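Long-range contacts in secretory pathway GDP dissociation inhibitor (Saccharomyces cerevisiae, PDB 2BCG), which inhibits the release of GDP from Rab GTPases such as Sec4 and extracts GDP-bound Ypt7 from vacuolar membranes, acting in the yeast secretory pathway: residues 57-62 with 391-396; 102-107 with 246-251; 310-315 with 395-400. All coordinates share one frame; numbering follows the deposited sequence.

Interaction 1. Residues 57-62 with 391-396; sequences QLYEKF and EKFMGI
Phe62 and Phe393 have the closest CA atoms, 5.6 Å apart, where helix 57-62 passes strand 391-396 with the two chain directions 50° apart. The ring of Phe393 points from the strand toward the helix, and three helix residues receive it. Its edge meets the face of Tyr59 in a T-shaped stack, with ring centroids 5.1 Å apart and planes at 85°. Phe393 CE1 stands over the centre of the Tyr59 ring. Leu58 works on a Phe393 face instead: its CD2 methyl lies 3.9 Å from the centroid of that ring, a CH-pi contact. Phe62 stays nearer the strand backbone. Its CD2 touches Phe393 CB at 3.8 Å. With CG anti to the carbonyl carbon (chi1 -62°), the ring lies beside the strand, and its CD1 comes to 3.3 Å from Met394 O. Gly395 has no side chain, so Phe62 CE1 can rest beside its bare CA.

Two waters supply the polar links. One receives the N-H of Met394 and donates to Phe62 O. The other joins Tyr59 OH to Glu391 OE1. Glu391 OE2 forms a salt bridge with Lys63, just past the helix end. Glu391 is modelled in two conformations; its water bridge and salt bridge belong to one of them and are less certain for that reason.

This is a helix packed on a beta-sheet through apolar and aromatic side chains. Helix 55-62 lies against strand 391-402, an outermost strand of the mixed sheet. Leu58 also reaches Ile314 on the neighbouring strand 303-317, and Phe393 packs there on Ile316.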
loop_
_atom_site.group_PDB
_atom_site.type_symbol
_atom_site.label_atom_id
_atom_site.label_comp_id
_atom_site.label_asym_id
_atom_site.label_seq_id
_atom_site.Cartn_x
_atom_site.Cartn_y
_atom_site.Cartn_z
ATOM N N GLN A 57 17.597 6.054 -2.381
ATOM C CA GLN A 57 17.061 6.551 -1.112
ATOM C C GLN A 57 17.458 5.748 0.110
ATOM O O GLN A 57 17.642 6.270 1.211
ATOM C CB GLN A 57 15.535 6.678 -1.176
ATOM C CG GLN A 57 15.120 8.044 -1.546
ATOM C CD GLN A 57 15.756 9.109 -0.619
ATOM O OE1 GLN A 57 15.673 9.027 0.628
ATOM N NE2 GLN A 57 16.426 10.090 -1.229
ATOM N N LEU A 58 17.585 4.435 -0.080
ATOM C CA LEU A 58 18.068 3.609 0.981
ATOM C C LEU A 58 19.500 4.021 1.404
ATOM O O LEU A 58 19.821 4.027 2.599
ATOM C CB LEU A 58 17.996 2.148 0.527
ATOM C CG LEU A 58 17.514 1.086 1.474
ATOM C CD1 LEU A 58 16.185 1.396 2.154
ATOM C CD2 LEU A 58 17.473 -0.218 0.723
ATOM N N TYR A 59 20.374 4.304 0.424
ATOM C CA TYR A 59 21.738 4.755 0.743
ATOM C C TYR A 59 21.725 6.100 1.433
ATOM O O TYR A 59 22.444 6.329 2.402
ATOM C CB TYR A 59 22.606 4.807 -0.526
ATOM C CG TYR A 59 23.214 3.467 -0.898
ATOM C CD1 TYR A 59 24.457 3.073 -0.371
ATOM C CD2 TYR A 59 22.535 2.569 -1.732
ATOM C CE1 TYR A 59 25.006 1.820 -0.693
ATOM C CE2 TYR A 59 23.071 1.321 -2.054
ATOM C CZ TYR A 59 24.322 0.965 -1.539
ATOM O OH TYR A 59 24.835 -0.268 -1.852
ATOM N N GLU A 60 20.877 6.998 0.930
ATOM C CA GLU A 60 20.776 8.335 1.526
ATOM C C GLU A 60 20.347 8.275 2.982
ATOM O O GLU A 60 20.866 8.999 3.832
ATOM C CB GLU A 60 19.796 9.216 0.734
ATOM C CG GLU A 60 20.314 9.636 -0.623
ATOM C CD GLU A 60 21.633 10.446 -0.572
ATOM O OE1 GLU A 60 21.803 11.309 0.329
ATOM O OE2 GLU A 60 22.491 10.198 -1.457
ATOM N N LYS A 61 19.424 7.367 3.278
ATOM C CA LYS A 61 18.862 7.250 4.600
ATOM C C LYS A 61 19.753 6.517 5.607
ATOM O O LYS A 61 19.764 6.868 6.801
ATOM C CB LYS A 61 17.523 6.518 4.477
ATOM C CG LYS A 61 16.485 6.916 5.450
ATOM C CD LYS A 61 15.100 6.427 4.955
ATOM C CE LYS A 61 14.007 6.894 5.905
ATOM N NZ LYS A 61 14.241 6.299 7.265
ATOM N N PHE A 62 20.460 5.465 5.163
ATOM C CA PHE A 62 21.064 4.540 6.129
ATOM C C PHE A 62 22.583 4.401 6.042
ATOM O O PHE A 62 23.169 3.670 6.858
ATOM C CB PHE A 62 20.429 3.147 6.023
ATOM C CG PHE A 62 18.964 3.114 6.335
ATOM C CD1 PHE A 62 18.501 3.273 7.646
ATOM C CD2 PHE A 62 18.048 2.879 5.329
ATOM C CE1 PHE A 62 17.134 3.247 7.941
ATOM C CE2 PHE A 62 16.661 2.846 5.611
ATOM C CZ PHE A 62 16.214 3.003 6.919
ATOM N N GLU A 391 24.342 -6.414 1.103
ATOM C CA GLU A 391 24.337 -5.122 1.811
ATOM C C GLU A 391 23.307 -5.171 2.909
ATOM O O GLU A 391 22.287 -5.867 2.805
ATOM C CB GLU A 391 23.993 -4.018 0.813
ATOM C CG GLU A 391 24.248 -2.607 1.271
ATOM C CD GLU A 391 25.664 -2.400 1.739
ATOM O OE1 GLU A 391 26.471 -1.937 0.911
ATOM O OE2 GLU A 391 25.968 -2.734 2.914
ATOM N N LYS A 392 23.586 -4.419 3.957
ATOM C CA LYS A 392 22.671 -4.261 5.089
ATOM C C LYS A 392 22.402 -2.763 5.260
ATOM O O LYS A 392 23.357 -1.943 5.208
ATOM C CB LYS A 392 23.340 -4.735 6.385
ATOM C CG LYS A 392 23.607 -6.193 6.524
ATOM C CD LYS A 392 24.275 -6.439 7.870
ATOM C CE LYS A 392 24.560 -7.909 8.045
ATOM N NZ LYS A 392 25.528 -8.138 9.174
ATOM N N PHE A 393 21.141 -2.416 5.511
ATOM C CA PHE A 393 20.756 -1.040 5.844
ATOM C C PHE A 393 20.025 -1.082 7.178
ATOM O O PHE A 393 18.929 -1.651 7.269
ATOM C CB PHE A 393 19.872 -0.461 4.752
ATOM C CG PHE A 393 20.500 -0.509 3.376
ATOM C CD1 PHE A 393 21.216 0.586 2.865
ATOM C CD2 PHE A 393 20.391 -1.655 2.585
ATOM C CE1 PHE A 393 21.818 0.533 1.571
ATOM C CE2 PHE A 393 20.986 -1.690 1.305
ATOM C CZ PHE A 393 21.696 -0.596 0.822
ATOM N N MET A 394 20.639 -0.508 8.209
ATOM C CA MET A 394 20.164 -0.714 9.563
ATOM C C MET A 394 19.534 0.557 10.088
ATOM O O MET A 394 20.114 1.643 9.970
ATOM C CB MET A 394 21.326 -1.023 10.518
ATOM C CG MET A 394 22.405 -1.997 10.048
ATOM S SD MET A 394 21.683 -3.605 10.159
ATOM C CE MET A 394 21.695 -3.885 11.910
ATOM N N GLY A 395 18.368 0.395 10.696
ATOM C CA GLY A 395 17.642 1.527 11.282
ATOM C C GLY A 395 17.039 1.095 12.600
ATOM O O GLY A 395 16.739 -0.100 12.818
ATOM N N ILE A 396 16.864 2.068 13.490
ATOM C CA ILE A 396 16.186 1.830 14.771
ATOM C C ILE A 396 15.083 2.877 14.910
ATOM O O ILE A 396 15.316 4.058 14.656
ATOM C CB ILE A 396 17.180 1.894 15.955
ATOM C CG1 ILE A 396 18.222 0.765 15.774
ATOM C CG2 ILE A 396 16.423 1.819 17.273
ATOM C CD1 ILE A 396 19.351 0.793 16.826
HETATM O O HOH W 1 27.471 -0.552 -1.472
HETATM O O HOH W 2 23.147 0.989 7.688
#

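Interaction 2. Residues 102-107 with 246-251; sequences IHTDVT and QGFARL
Val106 packs against Gly247, Phe248 and Leu251 just after a Schellman motif has closed helix 96-104. Asp105 is the first residue to leave helical phi/psi, with a positive phi of 61°. The turn brings Val106 to the side of helix 243-254.

Val106 CB, the branch point, is 4.2 Å from Phe248 CZ. The two methyls then share the work. CG1 is anti to the backbone N (chi1 169°) and sits over a face of the ring, 4.1 Å from its centroid and 13° off the normal. This is a CH-pi contact. The same CG1 also meets the helix backbone at Gly247 C, 3.9 Å away, where no side chain intervenes. CG2 lies 3.8 Å from Phe248 CE1 and also touches Leu251 CB at 3.9 Å. Val106 thus fits between ring, backbone and leucine.

Phe248 also touches Ile21, Cys24 and Ile25 of helix 21-32, and Ile100 and Leu101 of helix 96-104. Its ring therefore links helices 21-32, 96-104 and 243-254. The segment 246-251 belongs to a region that interacts with YPT1. Arg250 reaches out of this contact to an acidic side chain of the other protein chain, while Phe248 and Leu251 are buried within the GDI chain.

Thr104 completes the interface. Its OG1 takes a weak bond from Val106 N at 3.3 Å and is bonded more strongly to Ile100 O within the helix. Thr104 O accepts a bond from Arg447 NH1, and the Leu251 CD1 methyl rests 3.6 Å from that same Thr104 O.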
loop_
_atom_site.group_PDB
_atom_site.type_symbol
_atom_site.label_atom_id
_atom_site.label_comp_id
_atom_site.label_asym_id
_atom_site.label_seq_id
_atom_site.Cartn_x
_atom_site.Cartn_y
_atom_site.Cartn_z
ATOM N N ILE A 102 -11.594 -4.605 -0.113
ATOM C CA ILE A 102 -12.689 -5.086 -0.964
ATOM C C ILE A 102 -13.883 -4.153 -0.967
ATOM O O ILE A 102 -14.404 -3.864 -2.032
ATOM C CB ILE A 102 -13.159 -6.447 -0.416
ATOM C CG1 ILE A 102 -12.067 -7.483 -0.606
ATOM C CG2 ILE A 102 -14.443 -6.875 -1.077
ATOM C CD1 ILE A 102 -12.255 -8.721 0.233
ATOM N N HIS A 103 -14.262 -3.632 0.195
ATOM C CA HIS A 103 -15.439 -2.749 0.279
ATOM C C HIS A 103 -15.219 -1.428 -0.459
ATOM O O HIS A 103 -16.148 -0.871 -1.031
ATOM C CB HIS A 103 -15.836 -2.490 1.735
ATOM C CG HIS A 103 -16.657 -3.597 2.333
ATOM N ND1 HIS A 103 -16.095 -4.735 2.869
ATOM C CD2 HIS A 103 -18.005 -3.748 2.444
ATOM C CE1 HIS A 103 -17.064 -5.547 3.277
ATOM N NE2 HIS A 103 -18.229 -4.968 3.037
ATOM N N THR A 104 -13.972 -0.929 -0.462
ATOM C CA THR A 104 -13.645 0.373 -1.075
ATOM C C THR A 104 -13.167 0.261 -2.497
ATOM O O THR A 104 -12.933 1.287 -3.165
ATOM C CB THR A 104 -12.523 1.091 -0.301
ATOM O OG1 THR A 104 -11.317 0.285 -0.313
ATOM C CG2 THR A 104 -12.950 1.467 1.145
ATOM N N ASP A 105 -12.965 -0.967 -2.969
ATOM C CA ASP A 105 -12.419 -1.213 -4.308
ATOM C C ASP A 105 -11.001 -0.630 -4.503
ATOM O O ASP A 105 -10.554 -0.380 -5.627
ATOM C CB ASP A 105 -13.351 -0.711 -5.421
ATOM C CG ASP A 105 -14.646 -1.535 -5.548
ATOM O OD1 ASP A 105 -14.785 -2.647 -4.981
ATOM O OD2 ASP A 105 -15.548 -1.018 -6.221
ATOM N N VAL A 106 -10.281 -0.474 -3.401
ATOM C CA VAL A 106 -8.846 -0.080 -3.507
ATOM C C VAL A 106 -8.024 -1.225 -4.111
ATOM O O VAL A 106 -6.921 -1.031 -4.617
ATOM C CB VAL A 106 -8.329 0.499 -2.184
ATOM C CG1 VAL A 106 -6.812 0.657 -2.200
ATOM C CG2 VAL A 106 -9.007 1.835 -1.957
ATOM N N THR A 107 -8.638 -2.420 -4.154
ATOM C CA THR A 107 -8.144 -3.487 -4.993
ATOM C C THR A 107 -7.942 -3.081 -6.455
ATOM O O THR A 107 -7.164 -3.738 -7.175
ATOM C CB THR A 107 -9.123 -4.706 -4.967
ATOM O OG1 THR A 107 -10.474 -4.266 -5.216
ATOM C CG2 THR A 107 -9.070 -5.400 -3.604
ATOM N N GLN A 246 -0.830 4.940 -1.242
ATOM C CA GLN A 246 -1.095 5.617 -2.525
ATOM C C GLN A 246 -2.504 5.267 -3.020
ATOM O O GLN A 246 -3.214 6.117 -3.564
ATOM C CB GLN A 246 -0.043 5.247 -3.569
ATOM C CG GLN A 246 1.308 5.907 -3.243
ATOM C CD GLN A 246 2.355 5.582 -4.282
ATOM O OE1 GLN A 246 2.259 5.984 -5.434
ATOM N NE2 GLN A 246 3.348 4.822 -3.882
ATOM N N GLY A 247 -2.906 4.021 -2.790
ATOM C CA GLY A 247 -4.227 3.599 -3.239
ATOM C C GLY A 247 -5.347 4.237 -2.447
ATOM O O GLY A 247 -6.396 4.634 -3.009
ATOM N N PHE A 248 -5.176 4.299 -1.128
ATOM C CA PHE A 248 -6.201 4.946 -0.302
ATOM C C PHE A 248 -6.231 6.461 -0.554
ATOM O O PHE A 248 -7.308 7.081 -0.459
ATOM C CB PHE A 248 -6.045 4.575 1.170
ATOM C CG PHE A 248 -6.560 3.191 1.463
ATOM C CD1 PHE A 248 -7.950 2.962 1.599
ATOM C CD2 PHE A 248 -5.682 2.101 1.510
ATOM C CE1 PHE A 248 -8.441 1.669 1.834
ATOM C CE2 PHE A 248 -6.179 0.790 1.714
ATOM C CZ PHE A 248 -7.557 0.582 1.908
ATOM N N ALA A 249 -5.075 7.058 -0.853
ATOM C CA ALA A 249 -5.032 8.498 -1.222
ATOM C C ALA A 249 -5.817 8.725 -2.518
ATOM O O ALA A 249 -6.552 9.714 -2.645
ATOM C CB ALA A 249 -3.587 8.973 -1.389
ATOM N N ARG A 250 -5.657 7.812 -3.479
ATOM C CA ARG A 250 -6.449 7.921 -4.710
ATOM C C ARG A 250 -7.974 7.819 -4.384
ATOM O O ARG A 250 -8.778 8.630 -4.893
ATOM C CB ARG A 250 -6.020 6.883 -5.730
ATOM C CG ARG A 250 -6.865 6.992 -6.988
ATOM C CD ARG A 250 -6.394 6.041 -8.040
ATOM N NE ARG A 250 -7.287 6.150 -9.189
ATOM C CZ ARG A 250 -7.160 7.085 -10.144
ATOM N NH1 ARG A 250 -6.138 7.975 -10.133
ATOM N NH2 ARG A 250 -8.066 7.120 -11.118
ATOM N N LEU A 251 -8.358 6.862 -3.508
ATOM C CA LEU A 251 -9.788 6.739 -3.092
ATOM C C LEU A 251 -10.279 8.077 -2.514
ATOM O O LEU A 251 -11.349 8.596 -2.886
ATOM C CB LEU A 251 -9.937 5.633 -2.043
ATOM C CG LEU A 251 -11.354 5.466 -1.491
ATOM C CD1 LEU A 251 -12.306 4.817 -2.502
ATOM C CD2 LEU A 251 -11.268 4.650 -0.201
#

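Interaction 3. Residues 310-315 with 395-400; sequences VIRAIC and GIAELF
Val310 O is held by several groups. Ala397 N donates to Val310 O across the strands at 2.9 Å. A water oxygen lies 2.9 Å from Val310 O and donates to it. The CA-H of Ile396 adds a weaker contact, with Ile396 CA 3.4 Å from Val310 O. The same water gives a second, weak bond to Gly395 O, so it links one carbonyl of each strand.

Gly395 O is held firmly from the other strand. Arg312 N donates to Gly395 O at 2.8 Å with an almost straight N-H...O angle of 178°. Gly395 N returns a bond to Arg312 O, and Val310 N bonds to Ala397 O at 2.8 Å. Two hydrogen-bonded pairs therefore flank Ile311 and Ile396, which form the non-hydrogen-bonded pair between them.

The side chains divide over the two faces of the sheet. On one, Ile311 CG1 meets Ile396 CG1 at 4.0 Å. On the other lie Val310, Arg312 and Ala397. Val310 has CG1 anti to its N (chi1 -175°), which puts its two methyls to different uses. CG1 lies over a face of the Arg312 guanidinium, toward its rim, and CG2 touches Leu399 CG at 3.8 Å. The extended Arg312 chain brings NH1 to 3.6 Å from Ala397 CB. Its NH2 bonds to Tyr417 O, which fixes the far end of the side chain.

Strand 303-317 is also bonded to strand 362-369, for instance from Ile311 to Thr368. It therefore lies between 362-369 and 391-402, antiparallel to both. Strand 391-402 is an outermost strand, within this chain, of the mixed beta-sheet of this GDI fold.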
loop_
_atom_site.group_PDB
_atom_site.type_symbol
_atom_site.label_atom_id
_atom_site.label_comp_id
_atom_site.label_asym_id
_atom_site.label_seq_id
_atom_site.Cartn_x
_atom_site.Cartn_y
_atom_site.Cartn_z
ATOM N N VAL A 310 12.455 -0.544 18.025
ATOM C CA VAL A 310 12.496 -1.667 17.096
ATOM C C VAL A 310 13.687 -1.500 16.180
ATOM O O VAL A 310 13.849 -0.454 15.553
ATOM C CB VAL A 310 11.203 -1.704 16.239
ATOM C CG1 VAL A 310 11.175 -2.956 15.353
ATOM C CG2 VAL A 310 9.960 -1.686 17.122
ATOM N N ILE A 311 14.514 -2.546 16.075
ATOM C CA ILE A 311 15.601 -2.499 15.088
ATOM C C ILE A 311 15.081 -3.176 13.823
ATOM O O ILE A 311 14.416 -4.248 13.915
ATOM C CB ILE A 311 16.919 -3.144 15.581
ATOM C CG1 ILE A 311 18.011 -3.045 14.515
ATOM C CG2 ILE A 311 16.691 -4.564 16.075
ATOM C CD1 ILE A 311 19.424 -3.309 15.033
ATOM N N ARG A 312 15.349 -2.540 12.678
ATOM C CA ARG A 312 14.952 -3.092 11.385
ATOM C C ARG A 312 16.170 -3.089 10.473
ATOM O O ARG A 312 16.800 -2.026 10.233
ATOM C CB ARG A 312 13.796 -2.297 10.767
ATOM C CG ARG A 312 12.523 -2.368 11.643
ATOM C CD ARG A 312 11.405 -1.503 11.157
ATOM N NE ARG A 312 10.153 -1.740 11.895
ATOM C CZ ARG A 312 9.452 -0.809 12.561
ATOM N NH1 ARG A 312 9.841 0.450 12.590
ATOM N NH2 ARG A 312 8.304 -1.146 13.149
ATOM N N ALA A 313 16.541 -4.295 10.048
ATOM C CA ALA A 313 17.747 -4.469 9.241
ATOM C C ALA A 313 17.265 -4.937 7.883
ATOM O O ALA A 313 16.789 -6.048 7.749
ATOM C CB ALA A 313 18.674 -5.531 9.839
ATOM N N ILE A 314 17.431 -4.086 6.885
ATOM C CA ILE A 314 17.048 -4.389 5.527
ATOM C C ILE A 314 18.262 -4.986 4.825
ATOM O O ILE A 314 19.302 -4.324 4.668
ATOM C CB ILE A 314 16.567 -3.106 4.797
ATOM C CG1 ILE A 314 15.370 -2.464 5.525
ATOM C CG2 ILE A 314 16.305 -3.375 3.303
ATOM C CD1 ILE A 314 15.124 -1.030 5.054
ATOM N N CYS A 315 18.154 -6.269 4.473
ATOM C CA CYS A 315 19.272 -6.979 3.861
ATOM C C CYS A 315 18.979 -7.278 2.415
ATOM O O CYS A 315 17.851 -7.679 2.092
ATOM C CB CYS A 315 19.497 -8.304 4.566
ATOM S SG CYS A 315 19.857 -8.063 6.336
ATOM N N GLY A 395 18.368 0.395 10.696
ATOM C CA GLY A 395 17.642 1.527 11.282
ATOM C C GLY A 395 17.039 1.095 12.600
ATOM O O GLY A 395 16.739 -0.100 12.818
ATOM N N ILE A 396 16.864 2.068 13.490
ATOM C CA ILE A 396 16.186 1.830 14.771
ATOM C C ILE A 396 15.083 2.877 14.910
ATOM O O ILE A 396 15.316 4.058 14.656
ATOM C CB ILE A 396 17.180 1.894 15.955
ATOM C CG1 ILE A 396 18.222 0.765 15.774
ATOM C CG2 ILE A 396 16.423 1.819 17.273
ATOM C CD1 ILE A 396 19.351 0.793 16.826
ATOM N N ALA A 397 13.883 2.436 15.260
ATOM C CA ALA A 397 12.744 3.334 15.431
ATOM C C ALA A 397 12.190 3.230 16.861
ATOM O O ALA A 397 11.993 2.124 17.370
ATOM C CB ALA A 397 11.652 3.006 14.411
ATOM N N GLU A 398 11.947 4.380 17.496
ATOM C CA GLU A 398 11.248 4.383 18.774
ATOM C C GLU A 398 9.758 4.411 18.473
ATOM O O GLU A 398 9.338 5.134 17.584
ATOM C CB GLU A 398 11.653 5.604 19.619
ATOM C CG GLU A 398 11.138 5.487 21.039
ATOM C CD GLU A 398 11.784 6.452 22.021
ATOM O OE1 GLU A 398 11.486 6.343 23.227
ATOM O OE2 GLU A 398 12.566 7.323 21.596
ATOM N N LEU A 399 8.977 3.589 19.169
ATOM C CA LEU A 399 7.526 3.536 18.972
ATOM C C LEU A 399 6.796 4.570 19.829
ATOM O O LEU A 399 7.023 4.651 21.046
ATOM C CB LEU A 399 6.980 2.150 19.280
ATOM C CG LEU A 399 7.633 1.015 18.500
ATOM C CD1 LEU A 399 6.882 -0.243 18.916
ATOM C CD2 LEU A 399 7.546 1.285 16.986
ATOM N N PHE A 400 5.910 5.321 19.182
ATOM C CA PHE A 400 5.095 6.362 19.851
ATOM C C PHE A 400 3.603 6.064 19.824
ATOM O O PHE A 400 3.094 5.342 18.945
ATOM C CB PHE A 400 5.396 7.742 19.239
ATOM C CG PHE A 400 6.820 8.142 19.384
ATOM C CD1 PHE A 400 7.712 8.004 18.312
ATOM C CD2 PHE A 400 7.300 8.615 20.616
ATOM C CE1 PHE A 400 9.053 8.355 18.451
ATOM C CE2 PHE A 400 8.647 8.957 20.763
ATOM C CZ PHE A 400 9.535 8.808 19.680
HETATM O O HOH W 3 13.401 0.513 12.841
#

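In the fold
Interactions 1 and 3 are neighbours, with centres 11 Å apart. They share Gly395 and Ile396 of strand 391-402. Interaction 3 pairs that strand with 303-317, and interaction 1 lays helix 55-62 on it. Met394 SD packs on Ala313 CB between the two. Interaction 2 stands apart, its centre about 30 Å from that of interaction 1 and 28 Å from that of interaction 3. Along the chain, both its segments fall between those of interaction 1. Interaction 3 opens after interaction 2 has closed, but its first segment still precedes 391-396, and its second overlaps that segment. Chain-distant segments thus meet at the edge of the mixed sheet and, separately, at a helix of a YPT1-interaction region.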